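Local coordinates for hydrophilic protein, virA protein (Chromobacterium violaceum, PDB 3BO6) that probably acts as a phosphothreonine lyase, a secreted-effector enzyme of the SpvC family that eliminates phosphate from phosphothreonine in target proteins by beta-elimination, at residues T117-V122 and R127-A132; F97-G102 and S167-M172. One frame throughout, in Å; residues are numbered along the deposited sequence.

Interaction 1. Residues T117-V122 and R127-A132; sequences TDMERV and RVAVGA. With SO4 (sulfate ion), chain C.
Thr117 reaches the loop 127-132 through its hydroxyl, which donates to Val128 O at 2.8 Å (OG1 to O). The donor meets the carbonyl at a C=O...OG1 angle of 143° and lies 23° off the carbonyl plane. With chi1 at -61°, OG1 stands anti to the carbonyl carbon of Thr117, while the methyl CG2 rests against the same acceptor at 3.5 Å from Val128 O. A beta-branched threonine thus offers both a donor and an apolar flank as strand 113-117 ends.

Further along, Val122 presents both methyls: CG1 lies 3.8 Å from Ala129 CB, and CG2 packs against Val128 CG2 at 4.0 Å. Ala129 is small enough to accept this branched side chain close to its backbone. Met119, bent at chi2 and chi3, curls its flexible end back until CE is 3.6 Å from Ala129 O. Asp118 begins an Asx turn, its OD1 accepting from Glu120 N, and Arg44 forms a salt bridge to that same oxygen.

Arg127 turns its guanidinium edge to the sulfate, giving NH1 to O3 at 2.8 Å and NH2 to O1 at 2.9 Å. Lys83, His85, Arg192 and Arg199 also bind this anion, probably acquired from the crystallisation liquor. Such a cluster is consistent with a phosphate-binding pocket, while Thr117 and the methyls join the two arms of one loop.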
ATOM      1  N   THR A 117       5.571  -6.515  -8.528  1.00  4.93           N
ATOM      2  CA  THR A 117       5.494  -7.627  -9.440  1.00  5.63           C
ATOM      3  C   THR A 117       6.847  -7.744 -10.127  1.00  5.34           C
ATOM      4  O   THR A 117       7.503  -6.733 -10.434  1.00  6.80           O
ATOM      5  CB  THR A 117       4.492  -7.207 -10.532  1.00  4.94           C
ATOM      6  OG1 THR A 117       3.220  -6.959  -9.924  1.00  5.53           O
ATOM      7  CG2 THR A 117       4.344  -8.280 -11.636  1.00  5.62           C
ATOM      8  N   ASP A 118       7.257  -8.983 -10.376  1.00  6.03           N
ATOM      9  CA  ASP A 118       8.428  -9.265 -11.196  1.00  9.02           C
ATOM     10  C   ASP A 118       7.997  -9.255 -12.654  1.00  7.00           C
ATOM     11  O   ASP A 118       7.339 -10.196 -13.140  1.00  7.21           O
ATOM     12  CB  ASP A 118       9.008 -10.632 -10.827  1.00  7.95           C
ATOM     13  CG  ASP A 118      10.278 -10.961 -11.612  1.00 10.74           C
ATOM     14  OD1 ASP A 118      10.542 -10.284 -12.628  1.00 12.30           O
ATOM     15  OD2 ASP A 118      10.987 -11.891 -11.196  1.00 16.29           O
ATOM     16  N   MET A 119       8.392  -8.219 -13.376  1.00  7.56           N
ATOM     17  CA  MET A 119       7.890  -8.003 -14.725  1.00  9.06           C
ATOM     18  C   MET A 119       8.472  -8.985 -15.742  1.00 10.55           C
ATOM     19  O   MET A 119       7.970  -9.095 -16.858  1.00 12.30           O
ATOM     20  CB  MET A 119       8.153  -6.557 -15.162  1.00  7.78           C
ATOM     21  CG  MET A 119       7.419  -5.517 -14.293  1.00 10.13           C
ATOM     22  SD  MET A 119       5.630  -5.775 -14.104  1.00  9.02           S
ATOM     23  CE  MET A 119       5.054  -5.378 -15.739  1.00 10.81           C
ATOM     24  N   GLU A 120       9.527  -9.692 -15.357  1.00  9.08           N
ATOM     25  CA  GLU A 120      10.090 -10.731 -16.220  1.00  9.62           C
ATOM     26  C   GLU A 120       9.320 -12.049 -16.143  1.00 11.53           C
ATOM     27  O   GLU A 120       9.429 -12.893 -17.038  1.00 17.86           O
ATOM     28  CB  GLU A 120      11.561 -10.961 -15.872  1.00 12.07           C
ATOM     29  CG  GLU A 120      12.416  -9.726 -16.031  1.00 19.37           C
ATOM     30  CD  GLU A 120      12.417  -9.204 -17.453  1.00 31.51           C
ATOM     31  OE1 GLU A 120      12.383  -7.968 -17.628  1.00 34.09           O
ATOM     32  OE2 GLU A 120      12.450 -10.030 -18.395  1.00 29.51           O
ATOM     33  N   ARG A 121       8.545 -12.234 -15.085  1.00  8.23           N
ATOM     34  CA  ARG A 121       7.840 -13.502 -14.880  1.00  9.28           C
ATOM     35  C   ARG A 121       6.328 -13.371 -15.055  1.00  9.32           C
ATOM     36  O   ARG A 121       5.655 -14.331 -15.432  1.00 10.04           O
ATOM     37  CB  ARG A 121       8.127 -14.044 -13.476  1.00 11.31           C
ATOM     38  CG  ARG A 121       9.593 -14.324 -13.182  1.00 19.62           C
ATOM     39  CD  ARG A 121      10.117 -15.510 -13.972  1.00 33.68           C
ATOM     40  NE  ARG A 121      10.843 -15.102 -15.173  1.00 47.55           N
ATOM     41  CZ  ARG A 121      12.170 -15.081 -15.275  1.00 53.20           C
ATOM     42  NH1 ARG A 121      12.745 -14.699 -16.408  1.00 52.71           N
ATOM     43  NH2 ARG A 121      12.926 -15.445 -14.248  1.00 56.63           N
ATOM     44  N   VAL A 122       5.775 -12.205 -14.740  1.00  6.83           N
ATOM     45  CA  VAL A 122       4.332 -12.033 -14.767  1.00  7.50           C
ATOM     46  C   VAL A 122       3.738 -12.215 -16.180  1.00  8.46           C
ATOM     47  O   VAL A 122       4.391 -11.957 -17.210  1.00  8.25           O
ATOM     48  CB  VAL A 122       3.966 -10.635 -14.194  1.00  5.22           C
ATOM     49  CG1 VAL A 122       4.326  -9.540 -15.205  1.00  9.51           C
ATOM     50  CG2 VAL A 122       2.489 -10.573 -13.809  1.00  6.63           C
ATOM     51  N   ARG A 127      -3.782  -8.314 -14.316  1.00  5.85           N
ATOM     52  CA  ARG A 127      -4.177  -7.132 -13.559  1.00  7.73           C
ATOM     53  C   ARG A 127      -3.046  -6.560 -12.683  1.00  7.16           C
ATOM     54  O   ARG A 127      -3.117  -5.405 -12.266  1.00  8.35           O
ATOM     55  CB  ARG A 127      -5.424  -7.434 -12.706  1.00  8.44           C
ATOM     56  CG  ARG A 127      -5.184  -8.465 -11.608  1.00  8.69           C
ATOM     57  CD  ARG A 127      -6.491  -8.742 -10.874  1.00  7.67           C
ATOM     58  NE  ARG A 127      -6.825  -7.774  -9.817  1.00  7.16           N
ATOM     59  CZ  ARG A 127      -6.299  -7.807  -8.598  1.00  8.89           C
ATOM     60  NH1 ARG A 127      -5.371  -8.714  -8.295  1.00  8.40           N
ATOM     61  NH2 ARG A 127      -6.682  -6.920  -7.692  1.00  7.45           N
ATOM     62  N   VAL A 128      -2.005  -7.346 -12.398  1.00  5.75           N
ATOM     63  CA  VAL A 128      -0.860  -6.844 -11.631  1.00  7.06           C
ATOM     64  C   VAL A 128       0.359  -6.580 -12.530  1.00  5.52           C
ATOM     65  O   VAL A 128       1.447  -6.301 -12.039  1.00  5.72           O
ATOM     66  CB  VAL A 128      -0.468  -7.749 -10.433  1.00  4.96           C
ATOM     67  CG1 VAL A 128      -1.644  -7.939  -9.458  1.00  6.64           C
ATOM     68  CG2 VAL A 128       0.091  -9.096 -10.899  1.00  6.36           C
ATOM     69  N   ALA A 129       0.134  -6.590 -13.842  1.00  5.10           N
ATOM     70  CA  ALA A 129       1.153  -6.219 -14.812  1.00  5.51           C
ATOM     71  C   ALA A 129       0.823  -4.904 -15.512  1.00  7.57           C
ATOM     72  O   ALA A 129       1.705  -4.075 -15.715  1.00  7.06           O
ATOM     73  CB  ALA A 129       1.330  -7.332 -15.843  1.00  7.22           C
ATOM     74  N   VAL A 130      -0.442  -4.717 -15.902  1.00  7.22           N
ATOM     75  CA  VAL A 130      -0.848  -3.485 -16.583  1.00 10.83           C
ATOM     76  C   VAL A 130      -1.108  -2.348 -15.596  1.00  8.65           C
ATOM     77  O   VAL A 130      -1.219  -1.177 -15.979  1.00  8.87           O
ATOM     78  CB  VAL A 130      -2.075  -3.713 -17.490  1.00  7.80           C
ATOM     79  CG1 VAL A 130      -1.729  -4.724 -18.580  1.00  9.06           C
ATOM     80  CG2 VAL A 130      -3.304  -4.156 -16.667  1.00  9.56           C
ATOM     81  N   GLY A 131      -1.209  -2.719 -14.329  1.00  6.20           N
ATOM     82  CA  GLY A 131      -1.296  -1.780 -13.220  1.00  5.68           C
ATOM     83  C   GLY A 131      -1.051  -2.587 -11.963  1.00  5.27           C
ATOM     84  O   GLY A 131      -0.588  -3.731 -12.030  1.00  6.67           O
ATOM     85  N   ALA A 132      -1.362  -1.995 -10.812  1.00  5.03           N
ATOM     86  CA  ALA A 132      -1.238  -2.657  -9.520  1.00  3.92           C
ATOM     87  C   ALA A 132       0.057  -3.453  -9.388  1.00  4.30           C
ATOM     88  O   ALA A 132       0.058  -4.580  -8.881  1.00  5.52           O
ATOM     89  CB  ALA A 132      -2.446  -3.568  -9.266  1.00  6.17           C
TER
HETATM   90  S   SO4 C   1      -4.962  -8.296  -4.486  1.00  5.93           S
HETATM   91  O1  SO4 C   1      -5.968  -7.294  -4.892  1.00  6.69           O
HETATM   92  O2  SO4 C   1      -5.444  -9.046  -3.335  1.00  5.51           O
HETATM   93  O3  SO4 C   1      -4.734  -9.208  -5.592  1.00  7.59           O
HETATM   94  O4  SO4 C   1      -3.717  -7.623  -4.111  1.00  6.28           O

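Interaction 2. Residues F97-G102 and S167-M172; sequences FQALSG and SESGLM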
ATOM      1  N   PHE A  97       9.895   1.944  -9.338  1.00  8.40           N
ATOM      2  CA  PHE A  97      10.585   1.404  -8.176  1.00  5.81           C
ATOM      3  C   PHE A  97      11.702   2.362  -7.716  1.00  7.29           C
ATOM      4  O   PHE A  97      11.850   2.647  -6.518  1.00  7.57           O
ATOM      5  CB  PHE A  97      11.149   0.007  -8.494  1.00  8.00           C
ATOM      6  CG  PHE A  97      11.733  -0.695  -7.297  1.00  5.75           C
ATOM      7  CD1 PHE A  97      10.983  -1.628  -6.603  1.00  7.76           C
ATOM      8  CD2 PHE A  97      13.036  -0.429  -6.880  1.00  6.57           C
ATOM      9  CE1 PHE A  97      11.509  -2.276  -5.501  1.00  6.96           C
ATOM     10  CE2 PHE A  97      13.578  -1.080  -5.769  1.00  6.41           C
ATOM     11  CZ  PHE A  97      12.817  -2.011  -5.087  1.00  8.01           C
ATOM     12  N   GLN A  98      12.506   2.863  -8.654  1.00  8.12           N
ATOM     13  CA  GLN A  98      13.576   3.806  -8.313  0.50  9.30           C
ATOM     14  C   GLN A  98      13.017   5.075  -7.681  1.00  8.55           C
ATOM     15  O   GLN A  98      13.596   5.642  -6.752  1.00  9.29           O
ATOM     16  CB  GLN A  98      14.397   4.175  -9.554  0.50 10.09           C
ATOM     17  CG  GLN A  98      15.500   5.186  -9.279  0.50  9.58           C
ATOM     18  CD  GLN A  98      16.694   4.573  -8.565  0.50 21.60           C
ATOM     19  OE1 GLN A  98      16.760   3.358  -8.366  0.50 28.43           O
ATOM     20  NE2 GLN A  98      17.653   5.416  -8.186  0.50 27.60           N
ATOM     21  N   ALA A  99      11.881   5.542  -8.193  1.00  8.06           N
ATOM     22  CA  ALA A  99      11.271   6.766  -7.666  1.00  7.71           C
ATOM     23  C   ALA A  99      10.702   6.578  -6.253  1.00  7.11           C
ATOM     24  O   ALA A  99      10.671   7.516  -5.471  1.00  8.01           O
ATOM     25  CB  ALA A  99      10.175   7.285  -8.608  1.00  8.41           C
ATOM     26  N   LEU A 100      10.240   5.367  -5.947  1.00  6.42           N
ATOM     27  CA  LEU A 100       9.562   5.068  -4.686  1.00  6.49           C
ATOM     28  C   LEU A 100      10.425   4.416  -3.618  1.00  4.87           C
ATOM     29  O   LEU A 100      10.007   4.321  -2.472  1.00  6.12           O
ATOM     30  CB  LEU A 100       8.353   4.153  -4.937  1.00  6.61           C
ATOM     31  CG  LEU A 100       7.233   4.752  -5.785  1.00  7.34           C
ATOM     32  CD1 LEU A 100       6.065   3.785  -5.904  1.00  8.52           C
ATOM     33  CD2 LEU A 100       6.787   6.076  -5.187  1.00 10.08           C
ATOM     34  N   SER A 101      11.617   3.955  -3.979  1.00  6.72           N
ATOM     35  CA  SER A 101      12.389   3.163  -3.027  1.00  6.08           C
ATOM     36  C   SER A 101      12.793   3.982  -1.788  1.00  4.98           C
ATOM     37  O   SER A 101      12.873   3.436  -0.680  1.00  5.95           O
ATOM     38  CB  SER A 101      13.605   2.507  -3.689  1.00  5.86           C
ATOM     39  OG  SER A 101      14.491   3.522  -4.134  1.00  9.74           O
ATOM     40  N   GLY A 102      13.033   5.285  -1.960  1.00  5.86           N
ATOM     41  CA  GLY A 102      13.317   6.147  -0.815  1.00  8.16           C
ATOM     42  C   GLY A 102      12.232   6.063   0.247  1.00  5.70           C
ATOM     43  O   GLY A 102      12.508   5.960   1.446  1.00  6.34           O
ATOM     44  N   SER A 167       4.542  11.536  -9.582  1.00  9.09           N
ATOM     45  CA  SER A 167       4.266  12.630 -10.499  0.50 11.37           C
ATOM     46  C   SER A 167       5.532  13.399 -10.844  1.00 10.03           C
ATOM     47  O   SER A 167       5.841  13.625 -12.022  1.00 13.18           O
ATOM     48  CB  SER A 167       3.235  13.572  -9.885  0.50 11.11           C
ATOM     49  OG  SER A 167       1.943  13.001  -9.941  0.50 18.62           O
ATOM     50  N   GLU A 168       6.280  13.786  -9.823  1.00  8.73           N
ATOM     51  CA  GLU A 168       7.446  14.626 -10.101  1.00 11.97           C
ATOM     52  C   GLU A 168       8.622  13.854 -10.666  1.00  9.46           C
ATOM     53  O   GLU A 168       9.565  14.457 -11.171  1.00 10.40           O
ATOM     54  CB  GLU A 168       7.857  15.423  -8.874  1.00 17.11           C
ATOM     55  CG  GLU A 168       8.476  14.604  -7.787  1.00 15.90           C
ATOM     56  CD  GLU A 168       8.653  15.407  -6.518  1.00 27.61           C
ATOM     57  OE1 GLU A 168       8.227  16.586  -6.499  1.00 31.73           O
ATOM     58  OE2 GLU A 168       9.211  14.861  -5.546  1.00 19.92           O
ATOM     59  N   SER A 169       8.543  12.522 -10.635  1.00 10.46           N
ATOM     60  CA  SER A 169       9.581  11.664 -11.215  1.00 11.26           C
ATOM     61  C   SER A 169       9.221  11.259 -12.647  1.00  7.67           C
ATOM     62  O   SER A 169       9.934  10.492 -13.286  1.00 10.14           O
ATOM     63  CB  SER A 169       9.820  10.417 -10.352  1.00 10.70           C
ATOM     64  OG  SER A 169      10.280  10.783  -9.050  1.00 14.55           O
ATOM     65  N   GLY A 170       8.105  11.777 -13.148  1.00  9.25           N
ATOM     66  CA  GLY A 170       7.741  11.544 -14.534  1.00 10.47           C
ATOM     67  C   GLY A 170       7.112  10.202 -14.876  1.00 11.21           C
ATOM     68  O   GLY A 170       7.178   9.757 -16.011  1.00 14.42           O
ATOM     69  N   LEU A 171       6.491   9.547 -13.898  1.00  8.89           N
ATOM     70  CA  LEU A 171       5.849   8.267 -14.168  1.00  8.01           C
ATOM     71  C   LEU A 171       4.452   8.482 -14.730  1.00  8.65           C
ATOM     72  O   LEU A 171       3.730   9.357 -14.274  1.00  9.71           O
ATOM     73  CB  LEU A 171       5.740   7.446 -12.879  1.00  7.82           C
ATOM     74  CG  LEU A 171       6.922   6.573 -12.446  1.00  9.50           C
ATOM     75  CD1 LEU A 171       7.305   5.583 -13.551  1.00 10.85           C
ATOM     76  CD2 LEU A 171       8.132   7.407 -12.003  1.00 11.79           C
ATOM     77  N   MET A 172       4.081   7.682 -15.723  1.00  8.77           N
ATOM     78  CA  MET A 172       2.710   7.676 -16.231  0.50 12.18           C
ATOM     79  C   MET A 172       1.874   6.692 -15.427  1.00  9.67           C
ATOM     80  O   MET A 172       2.361   5.620 -15.059  1.00  9.24           O
ATOM     81  CB  MET A 172       2.694   7.263 -17.702  0.50 14.86           C
ATOM     82  CG  MET A 172       3.092   8.372 -18.644  0.50 19.25           C
ATOM     83  SD  MET A 172       1.994   9.778 -18.434  0.50 25.29           S
ATOM     84  CE  MET A 172       0.419   9.013 -18.822  0.50 30.30           C
TER
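Ser169 has chi1 at -62°, which sets OG anti to the carbonyl carbon and beside the backbone N, with OG lying against the methyl of Ala99; Leu171 takes a similar first torsion of -86° that carries its branched end toward the helix 93-104. Both side chains converge on that methyl. Ser169 OG is 3.5 Å from Ala99 CB, a van der Waals contact, since the hydroxyl has its hydrogen-bond partner in Arg165 O, in the last turns of helix 149-168. Ser169 CB sits almost as near, so the serine meets the alanine with its whole short side chain.

Between these two contact residues the chain changes direction. Helix 149-168 ends in a Schellman motif, with Gly170 leaving helical geometry at a phi of 79°, a left-handed conformation that glycine adopts readily because it has no CB. Gly170 N bonds back to Ser167 O at 3.1 Å, and the turn delivers Leu171 to the same helix that Ser169 touches.

Leu171 then brings CD2 to 4.0 Å from Ala99 CB, its buried branched chain also packing on Leu166 and Gln92. Alanine suits the approach because its methyl lets the chain after the turn come close: the CA atoms of Ala99 and Ser169 are 6.3 Å apart.

Overall arrangement
From the N terminus, the chain passes through three helices and four strands, the last of them 82-86, before helix 93-104, where 97-102 supplies the first half of interaction 2. It then runs through strand 113-117 into the loop of interaction 1, where 117-122 meets 127-132 across only four intervening residues before strand 134-137 begins. Helix 149-168 follows, and 167-172 at its end returns to helix 93-104, closing the longer loop of 64 residues. Interaction 1 is therefore nested inside interaction 2. One shapes a connection between neighbouring antiparallel strands; the other sets the turn after helix 149-168 against helix 93-104. Their centres lie about 17 Å apart and their nearest atoms about 7 Å, without touching.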